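Local coordinates for phosphotriesterase homology protein (Escherichia coli, PDB 1BF6) that hydrolyses phosphorylated glyceryl acetates, and also aromatic acetates and propionates, with two zinc ions bound per subunit, at residues R48-M53 with T72-V77; F64-M69 with T115-G120; L29-F34 with T244-L249. All coordinates share one frame; numbering follows the deposited sequence.

In the fold
Going from the N terminus, the chain first meets contact 3 at 29-34, where helix 32-44 begins, and this loop stays open until 244-249, beyond strand 237-239. Contacts 1 and 2 both nest inside it. Contact 1 starts on strand 47-52 and closes at 72-77, across a single helix. Contact 2 starts on that helix, at 64-69, and closes only at 115-120, so the two cross. They also touch, M69 packing against I74 and V76, M65 against E52. Contact 1 joins neighbouring barrel strands, contact 2 fastens the helix to the approach to strand 119-120, and contact 3 ties the late loop to the start of helix 32-44.

Contact 1 (R48-M53 with T72-V77); sequences RNVIEM and TGINVV
V50 turns both of its backbone polar groups to the neighbouring strand. V50 N gives to N75 O at 2.9 Å, nearly head-on to the carbonyl, and V50 O takes the N of V77. The series continues at both ends, with N75 N giving to R48 O at 2.8 Å and E52 N giving to V77 O in the most bent of the four bonds, 145° at the hydrogen. N49 thus lies beside N75, V50 beside V76 and I51 beside V77, all running parallel. On the face of N49, N75, I51 and V77, I51 and V77 run alongside each other in the same direction. I51 sets CG1 beside its own backbone N (chi1 -43°) and bends again at chi2, which brings I51 CD1 to 3.8 Å from V77 CG2. The N49 and N75 amides stand almost perpendicular, their OD1 atoms 3.5 Å apart as two acceptors with no bond between them; N49 ND2 gives instead to D3 O and T8 OG1.

This is the beta-alpha-beta crossover of a TIM barrel, strand 47-52 passing through helix 62-72 to strand 75-80, with strand 7-12 bonded to the other edge of 48-52. On the opposite face, that of V50 and V76, V50 CG2 meets the end of an extended I74 at CD1, 3.7 Å away, and V76 CG1 lies 3.8 Å from E52 CB. R48 O takes a second donor, a water that also gives to G73 O, where positive phi carries the chain out of the helix. E52 OE2 accepts from T54 OG1 and the backbone N atoms of L14 and H15, next to the zinc ligand H13.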
loop_
_atom_site.group_PDB
_atom_site.type_symbol
_atom_site.label_atom_id
_atom_site.label_comp_id
_atom_site.label_asym_id
_atom_site.label_seq_id
_atom_site.Cartn_x
_atom_site.Cartn_y
_atom_site.Cartn_z
ATOM N N ARG A 48 14.100 5.417 -2.458
ATOM C CA ARG A 48 14.000 6.072 -3.753
ATOM C C ARG A 48 12.568 6.050 -4.322
ATOM O O ARG A 48 12.215 6.915 -5.117
ATOM C CB ARG A 48 14.989 5.443 -4.750
ATOM C CG ARG A 48 16.456 5.703 -4.411
ATOM C CD ARG A 48 16.783 7.184 -4.562
ATOM N NE ARG A 48 18.179 7.496 -4.243
ATOM C CZ ARG A 48 18.623 7.858 -3.039
ATOM N NH1 ARG A 48 17.793 7.963 -2.006
ATOM N NH2 ARG A 48 19.909 8.106 -2.866
ATOM N N ASN A 49 11.754 5.099 -3.862
ATOM C CA ASN A 49 10.364 4.944 -4.340
ATOM C C ASN A 49 9.326 4.829 -3.226
ATOM O O ASN A 49 9.564 4.185 -2.207
ATOM C CB ASN A 49 10.237 3.674 -5.197
ATOM C CG ASN A 49 11.406 3.484 -6.141
ATOM O OD1 ASN A 49 11.525 4.174 -7.151
ATOM N ND2 ASN A 49 12.299 2.566 -5.788
ATOM N N VAL A 50 8.135 5.369 -3.486
ATOM C CA VAL A 50 7.013 5.296 -2.547
ATOM C C VAL A 50 5.794 4.929 -3.387
ATOM O O VAL A 50 5.515 5.617 -4.361
ATOM C CB VAL A 50 6.706 6.660 -1.839
ATOM C CG1 VAL A 50 5.411 6.542 -1.019
ATOM C CG2 VAL A 50 7.860 7.049 -0.895
ATOM N N ILE A 51 5.115 3.846 -3.011
ATOM C CA ILE A 51 3.905 3.393 -3.704
ATOM C C ILE A 51 2.718 4.062 -2.983
ATOM O O ILE A 51 2.367 3.699 -1.856
ATOM C CB ILE A 51 3.749 1.849 -3.656
ATOM C CG1 ILE A 51 5.098 1.158 -3.931
ATOM C CG2 ILE A 51 2.704 1.386 -4.705
ATOM C CD1 ILE A 51 5.761 1.528 -5.262
ATOM N N GLU A 52 2.143 5.060 -3.639
ATOM C CA GLU A 52 1.036 5.829 -3.091
ATOM C C GLU A 52 -0.307 5.111 -3.289
ATOM O O GLU A 52 -0.714 4.819 -4.422
ATOM C CB GLU A 52 1.072 7.225 -3.705
ATOM C CG GLU A 52 0.787 8.350 -2.712
ATOM C CD GLU A 52 -0.691 8.604 -2.522
ATOM O OE1 GLU A 52 -1.495 8.083 -3.325
ATOM O OE2 GLU A 52 -1.055 9.343 -1.580
ATOM N N MET A 53 -0.999 4.883 -2.171
ATOM C CA MET A 53 -2.257 4.136 -2.113
ATOM C C MET A 53 -3.580 4.896 -2.126
ATOM O O MET A 53 -4.633 4.304 -1.850
ATOM C CB MET A 53 -2.234 3.266 -0.857
ATOM C CG MET A 53 -1.052 2.306 -0.766
ATOM S SD MET A 53 -1.248 0.844 -1.829
ATOM C CE MET A 53 -0.226 1.297 -3.113
ATOM N N THR A 72 11.728 16.954 -4.463
ATOM C CA THR A 72 12.627 16.041 -3.754
ATOM C C THR A 72 13.385 14.981 -4.568
ATOM O O THR A 72 14.374 14.421 -4.088
ATOM C CB THR A 72 11.846 15.310 -2.655
ATOM O OG1 THR A 72 10.879 14.434 -3.255
ATOM C CG2 THR A 72 11.105 16.305 -1.781
ATOM N N GLY A 73 12.915 14.673 -5.774
ATOM C CA GLY A 73 13.584 13.662 -6.573
ATOM C C GLY A 73 13.134 12.249 -6.239
ATOM O O GLY A 73 13.593 11.280 -6.849
ATOM N N ILE A 74 12.250 12.107 -5.255
ATOM C CA ILE A 74 11.772 10.780 -4.915
ATOM C C ILE A 74 10.805 10.343 -6.029
ATOM O O ILE A 74 10.292 11.181 -6.773
ATOM C CB ILE A 74 11.089 10.740 -3.528
ATOM C CG1 ILE A 74 11.137 9.306 -2.980
ATOM C CG2 ILE A 74 9.664 11.312 -3.604
ATOM C CD1 ILE A 74 10.781 9.172 -1.533
ATOM N N ASN A 75 10.671 9.034 -6.217
ATOM C CA ASN A 75 9.764 8.514 -7.238
ATOM C C ASN A 75 8.471 8.042 -6.588
ATOM O O ASN A 75 8.485 7.241 -5.655
ATOM C CB ASN A 75 10.400 7.364 -8.024
ATOM C CG ASN A 75 9.489 6.856 -9.136
ATOM O OD1 ASN A 75 9.085 5.690 -9.148
ATOM N ND2 ASN A 75 9.153 7.742 -10.072
ATOM N N VAL A 76 7.348 8.534 -7.092
ATOM C CA VAL A 76 6.059 8.155 -6.538
ATOM C C VAL A 76 5.213 7.372 -7.548
ATOM O O VAL A 76 4.971 7.847 -8.660
ATOM C CB VAL A 76 5.258 9.395 -6.096
ATOM C CG1 VAL A 76 3.891 8.976 -5.582
ATOM C CG2 VAL A 76 6.023 10.166 -5.013
ATOM N N VAL A 77 4.792 6.173 -7.159
ATOM C CA VAL A 77 3.941 5.359 -8.013
ATOM C C VAL A 77 2.500 5.572 -7.552
ATOM O O VAL A 77 2.143 5.200 -6.434
ATOM C CB VAL A 77 4.283 3.855 -7.922
ATOM C CG1 VAL A 77 3.300 3.036 -8.774
ATOM C CG2 VAL A 77 5.734 3.617 -8.378
HETATM O O HOH W 1 14.020 8.447 -6.481
#

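Contact 2 (F64-M69 with T115-G120); sequences FMLDVM and TELKAG
A methyl group set against a carboxylate is the odd feature here: L66 CD1 lies 3.6 Å from E116 OE2, and no hydrogen bond crosses between the two segments. E116 holds its CG between its own backbone N and carbonyl carbon (chi1 66°) and bends again at chi2, which swings the charged end back across L66. The same methyl also rests on T115, with L66 CD1 3.8 Å from T115 CB. Beside it, L66 and L117 pass flank to flank, running opposite ways, L66 CD2 reaching L117 CB at 3.8 Å. L117 then spreads its two methyls to two methionines one helical turn apart: L117 CD1 is 4.1 Å from M69 CE, and L117 CD2 has a looser contact with M65 CE. The loop holds its own shape through an ST turn, in which T115 OG1 accepts from L117 N at 3.2 Å while also bonding to I112 O. That fixes the backbone just where L117 turns to the helix. The contact lies toward the surface, and M65 and M69 reach on from it to V76 of strand 75-80. On another side of helix 62-72, F64 and V68 pack against helix 32-44, while G120, following the loop, bonds through its backbone to A78 of strand 75-80.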
loop_
_atom_site.group_PDB
_atom_site.type_symbol
_atom_site.label_atom_id
_atom_site.label_comp_id
_atom_site.label_asym_id
_atom_site.label_seq_id
_atom_site.Cartn_x
_atom_site.Cartn_y
_atom_site.Cartn_z
ATOM N N PHE A 64 -0.103 17.221 -6.795
ATOM C CA PHE A 64 0.619 17.277 -5.526
ATOM C C PHE A 64 1.756 16.267 -5.549
ATOM O O PHE A 64 2.864 16.557 -5.089
ATOM C CB PHE A 64 -0.351 16.930 -4.398
ATOM C CG PHE A 64 0.216 17.105 -3.016
ATOM C CD1 PHE A 64 1.008 16.117 -2.438
ATOM C CD2 PHE A 64 -0.108 18.232 -2.263
ATOM C CE1 PHE A 64 1.464 16.248 -1.126
ATOM C CE2 PHE A 64 0.340 18.373 -0.954
ATOM C CZ PHE A 64 1.122 17.384 -0.389
ATOM N N MET A 65 1.467 15.071 -6.071
ATOM C CA MET A 65 2.472 14.011 -6.162
ATOM C C MET A 65 3.550 14.360 -7.192
ATOM O O MET A 65 4.734 14.099 -6.964
ATOM C CB MET A 65 1.813 12.661 -6.473
ATOM C CG MET A 65 0.834 12.200 -5.384
ATOM S SD MET A 65 0.224 10.515 -5.553
ATOM C CE MET A 65 -1.010 10.728 -6.863
ATOM N N LEU A 66 3.140 14.964 -8.309
ATOM C CA LEU A 66 4.079 15.374 -9.355
ATOM C C LEU A 66 5.023 16.430 -8.786
ATOM O O LEU A 66 6.226 16.437 -9.085
ATOM C CB LEU A 66 3.335 15.986 -10.551
ATOM C CG LEU A 66 2.626 15.044 -11.533
ATOM C CD1 LEU A 66 1.796 15.871 -12.512
ATOM C CD2 LEU A 66 3.659 14.187 -12.273
ATOM N N ASP A 67 4.456 17.331 -7.982
ATOM C CA ASP A 67 5.213 18.409 -7.359
ATOM C C ASP A 67 6.205 17.876 -6.332
ATOM O O ASP A 67 7.348 18.334 -6.294
ATOM C CB ASP A 67 4.275 19.431 -6.706
ATOM C CG ASP A 67 3.472 20.232 -7.721
ATOM O OD1 ASP A 67 3.778 20.181 -8.931
ATOM O OD2 ASP A 67 2.523 20.917 -7.301
ATOM N N VAL A 68 5.766 16.925 -5.501
ATOM C CA VAL A 68 6.639 16.327 -4.489
ATOM C C VAL A 68 7.849 15.704 -5.186
ATOM O O VAL A 68 8.978 15.913 -4.758
ATOM C CB VAL A 68 5.900 15.262 -3.632
ATOM C CG1 VAL A 68 6.896 14.418 -2.849
ATOM C CG2 VAL A 68 4.948 15.939 -2.658
ATOM N N MET A 69 7.610 14.976 -6.278
ATOM C CA MET A 69 8.690 14.345 -7.047
ATOM C C MET A 69 9.668 15.373 -7.622
ATOM O O MET A 69 10.888 15.177 -7.607
ATOM C CB MET A 69 8.121 13.512 -8.201
ATOM C CG MET A 69 7.391 12.250 -7.788
ATOM S SD MET A 69 7.200 11.093 -9.199
ATOM C CE MET A 69 5.608 11.615 -9.832
ATOM N N THR A 115 -3.738 15.152 -15.343
ATOM C CA THR A 115 -2.305 15.382 -15.496
ATOM C C THR A 115 -1.672 14.314 -16.386
ATOM O O THR A 115 -2.324 13.348 -16.796
ATOM C CB THR A 115 -1.560 15.357 -14.118
ATOM O OG1 THR A 115 -1.546 14.020 -13.599
ATOM C CG2 THR A 115 -2.243 16.262 -13.106
ATOM N N GLU A 116 -0.371 14.465 -16.603
ATOM C CA GLU A 116 0.418 13.541 -17.404
ATOM C C GLU A 116 0.766 12.277 -16.598
ATOM O O GLU A 116 1.177 11.268 -17.170
ATOM C CB GLU A 116 1.701 14.239 -17.883
ATOM C CG GLU A 116 2.704 14.618 -16.757
ATOM C CD GLU A 116 2.533 16.035 -16.187
ATOM O OE1 GLU A 116 1.431 16.635 -16.285
ATOM O OE2 GLU A 116 3.529 16.552 -15.622
ATOM N N LEU A 117 0.605 12.331 -15.275
ATOM C CA LEU A 117 0.900 11.182 -14.414
ATOM C C LEU A 117 -0.126 10.063 -14.642
ATOM O O LEU A 117 -1.315 10.335 -14.818
ATOM C CB LEU A 117 0.902 11.609 -12.925
ATOM C CG LEU A 117 1.267 10.565 -11.854
ATOM C CD1 LEU A 117 2.666 9.994 -12.134
ATOM C CD2 LEU A 117 1.223 11.173 -10.455
ATOM N N LYS A 118 0.340 8.812 -14.642
ATOM C CA LYS A 118 -0.530 7.653 -14.836
ATOM C C LYS A 118 -0.466 6.745 -13.629
ATOM O O LYS A 118 0.559 6.693 -12.946
ATOM C CB LYS A 118 -0.089 6.841 -16.068
ATOM C CG LYS A 118 -0.201 7.579 -17.391
ATOM C CD LYS A 118 0.457 6.797 -18.510
ATOM C CE LYS A 118 0.422 7.574 -19.822
ATOM N NZ LYS A 118 1.135 8.874 -19.697
ATOM N N ALA A 119 -1.549 6.013 -13.374
ATOM C CA ALA A 119 -1.572 5.063 -12.271
ATOM C C ALA A 119 -0.678 3.868 -12.644
ATOM O O ALA A 119 -0.745 3.350 -13.772
ATOM C CB ALA A 119 -2.997 4.588 -11.993
ATOM N N GLY A 120 0.189 3.470 -11.714
ATOM C CA GLY A 120 1.073 2.346 -11.950
ATOM C C GLY A 120 0.653 1.073 -11.245
ATOM O O GLY A 120 1.293 0.034 -11.428
#

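Contact 3 (L29-F34 with T244-L249); sequences LDQYAF and TRRSHL. With SO4 (sulfate ion), chain F.
R246 lays its guanidinium flat against the amide of Q31, the two planes only 3° apart although the two chains come in nearly perpendicular to each other. In this TIM barrel, R246 belongs to the loop after strand 237-239, and Q31 is the N-cap residue of helix 32-44. R246 runs out extended from CG to NE (chi2 175°), which carries its guanidinium over Q31 to D30. Q31 CG sits over one face of the guanidinium, toward its rim, 3.8 Å from R246 NE. Further back, Q31 OE1 lies alongside the aliphatic chain, 3.5 Å from R246 CG, while accepting from N252 ND2. The edge of the same guanidinium goes to D30: R246 NH2 gives to the syn lone pair of D30 OD1 at 3.0 Å, in a salt bridge with 154° at the hydrogen, OD1 sitting somewhat out of the guanidinium plane. R246 NE gives to R28 O, and R28 in turn makes a salt bridge with D30 OD2. A leucine here would probably leave D30 OD1 without its charged mate in this loop and the Q31 amide without a flat group to stack on.

Next to these polar groups, L29 CD1 lies 3.6 Å from R245 O and 3.8 Å from L249 CD1. The latter methyl also stands at the edge of the F34 ring, with L249 CD1 3.9 Å from F34 CB. Near the zinc ligands H13 and D242, T244 OG1 gives at 2.8 Å to O2 of a sulfate, probably from the crystallisation liquor, that K212 and Y215 also bind. R245, whose NH1 is salt-bridged to D26, adds a weak bond from NE. T244 N gives to H248 ND1 at 3.2 Å, lying in the plane of the imidazole.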
loop_
_atom_site.group_PDB
_atom_site.type_symbol
_atom_site.label_atom_id
_atom_site.label_comp_id
_atom_site.label_asym_id
_atom_site.label_seq_id
_atom_site.Cartn_x
_atom_site.Cartn_y
_atom_site.Cartn_z
ATOM N N LEU A 29 -4.420 14.736 4.930
ATOM C CA LEU A 29 -2.959 14.756 4.808
ATOM C C LEU A 29 -2.590 15.441 3.493
ATOM O O LEU A 29 -2.522 14.799 2.443
ATOM C CB LEU A 29 -2.408 13.325 4.865
ATOM C CG LEU A 29 -0.887 13.171 4.825
ATOM C CD1 LEU A 29 -0.270 13.726 6.108
ATOM C CD2 LEU A 29 -0.545 11.708 4.672
ATOM N N ASP A 30 -2.359 16.753 3.561
ATOM C CA ASP A 30 -2.033 17.542 2.379
ATOM C C ASP A 30 -1.057 18.691 2.654
ATOM O O ASP A 30 -1.047 19.685 1.925
ATOM C CB ASP A 30 -3.326 18.120 1.775
ATOM C CG ASP A 30 -3.998 19.174 2.676
ATOM O OD1 ASP A 30 -3.676 19.267 3.887
ATOM O OD2 ASP A 30 -4.860 19.921 2.162
ATOM N N GLN A 31 -0.253 18.563 3.706
ATOM C CA GLN A 31 0.698 19.613 4.060
ATOM C C GLN A 31 1.978 19.455 3.258
ATOM O O GLN A 31 2.909 18.752 3.652
ATOM C CB GLN A 31 0.944 19.598 5.562
ATOM C CG GLN A 31 -0.359 19.755 6.351
ATOM C CD GLN A 31 -0.149 19.863 7.846
ATOM O OE1 GLN A 31 0.172 18.883 8.509
ATOM N NE2 GLN A 31 -0.361 21.059 8.389
ATOM N N TYR A 32 1.992 20.134 2.121
ATOM C CA TYR A 32 3.077 20.083 1.169
ATOM C C TYR A 32 4.509 20.192 1.682
ATOM O O TYR A 32 5.314 19.290 1.443
ATOM C CB TYR A 32 2.846 21.110 0.068
ATOM C CG TYR A 32 3.813 20.969 -1.078
ATOM C CD1 TYR A 32 3.808 19.825 -1.883
ATOM C CD2 TYR A 32 4.736 21.974 -1.359
ATOM C CE1 TYR A 32 4.702 19.692 -2.937
ATOM C CE2 TYR A 32 5.629 21.854 -2.410
ATOM C CZ TYR A 32 5.608 20.710 -3.198
ATOM O OH TYR A 32 6.479 20.610 -4.254
ATOM N N ALA A 33 4.842 21.312 2.321
ATOM C CA ALA A 33 6.196 21.518 2.836
ATOM C C ALA A 33 6.636 20.369 3.741
ATOM O O ALA A 33 7.719 19.809 3.555
ATOM C CB ALA A 33 6.293 22.859 3.569
ATOM N N PHE A 34 5.779 19.992 4.683
ATOM C CA PHE A 34 6.082 18.902 5.603
ATOM C C PHE A 34 6.294 17.579 4.878
ATOM O O PHE A 34 7.211 16.829 5.215
ATOM C CB PHE A 34 4.961 18.716 6.620
ATOM C CG PHE A 34 4.786 19.872 7.557
ATOM C CD1 PHE A 34 5.753 20.859 7.661
ATOM C CD2 PHE A 34 3.650 19.954 8.352
ATOM C CE1 PHE A 34 5.593 21.910 8.544
ATOM C CE2 PHE A 34 3.477 21.005 9.242
ATOM C CZ PHE A 34 4.452 21.982 9.335
ATOM N N THR A 244 -1.208 8.220 7.217
ATOM C CA THR A 244 -2.519 8.701 6.774
ATOM C C THR A 244 -2.986 10.010 7.427
ATOM O O THR A 244 -3.930 10.631 6.945
ATOM C CB THR A 244 -3.621 7.650 7.083
ATOM O OG1 THR A 244 -3.658 7.393 8.493
ATOM C CG2 THR A 244 -3.372 6.327 6.354
ATOM N N ARG A 245 -2.325 10.430 8.507
ATOM C CA ARG A 245 -2.723 11.637 9.239
ATOM C C ARG A 245 -1.645 12.685 9.417
ATOM O O ARG A 245 -0.458 12.375 9.422
ATOM C CB ARG A 245 -3.211 11.240 10.628
ATOM C CG ARG A 245 -4.426 10.343 10.625
ATOM C CD ARG A 245 -4.672 9.816 12.013
ATOM N NE ARG A 245 -5.960 9.141 12.120
ATOM C CZ ARG A 245 -6.941 9.545 12.921
ATOM N NH1 ARG A 245 -6.782 10.630 13.678
ATOM N NH2 ARG A 245 -8.062 8.835 13.008
ATOM N N ARG A 246 -2.069 13.936 9.577
ATOM C CA ARG A 246 -1.134 15.043 9.802
ATOM C C ARG A 246 -0.356 14.779 11.105
ATOM O O ARG A 246 0.841 15.056 11.186
ATOM C CB ARG A 246 -1.887 16.375 9.922
ATOM C CG ARG A 246 -2.603 16.812 8.657
ATOM C CD ARG A 246 -3.423 18.076 8.906
ATOM N NE ARG A 246 -3.829 18.742 7.668
ATOM C CZ ARG A 246 -4.203 20.019 7.592
ATOM N NH1 ARG A 246 -4.225 20.774 8.687
ATOM N NH2 ARG A 246 -4.548 20.547 6.426
ATOM N N SER A 247 -1.034 14.192 12.090
ATOM C CA SER A 247 -0.417 13.899 13.382
ATOM C C SER A 247 0.679 12.834 13.309
ATOM O O SER A 247 1.405 12.614 14.281
ATOM C CB SER A 247 -1.479 13.538 14.436
ATOM O OG SER A 247 -2.214 12.374 14.106
ATOM N N HIS A 248 0.785 12.167 12.161
ATOM C CA HIS A 248 1.823 11.155 11.946
ATOM C C HIS A 248 3.140 11.824 11.505
ATOM O O HIS A 248 4.216 11.237 11.629
ATOM C CB HIS A 248 1.391 10.140 10.870
ATOM C CG HIS A 248 0.240 9.265 11.267
ATOM N ND1 HIS A 248 -0.585 8.657 10.342
ATOM C CD2 HIS A 248 -0.199 8.857 12.482
ATOM C CE1 HIS A 248 -1.475 7.908 10.967
ATOM N NE2 HIS A 248 -1.263 8.013 12.267
ATOM N N LEU A 249 3.038 13.033 10.961
ATOM C CA LEU A 249 4.187 13.791 10.482
ATOM C C LEU A 249 5.042 14.307 11.646
ATOM O O LEU A 249 4.518 14.667 12.694
ATOM C CB LEU A 249 3.717 14.960 9.617
ATOM C CG LEU A 249 2.798 14.605 8.428
ATOM C CD1 LEU A 249 2.530 15.866 7.609
ATOM C CD2 LEU A 249 3.423 13.517 7.564
HETATM S S SO4 F . -5.459 5.276 10.981
HETATM O O1 SO4 F . -6.297 5.704 12.098
HETATM O O2 SO4 F . -5.756 6.156 9.772
HETATM O O3 SO4 F . -3.940 5.408 11.278
HETATM O O4 SO4 F . -5.725 3.801 10.690
#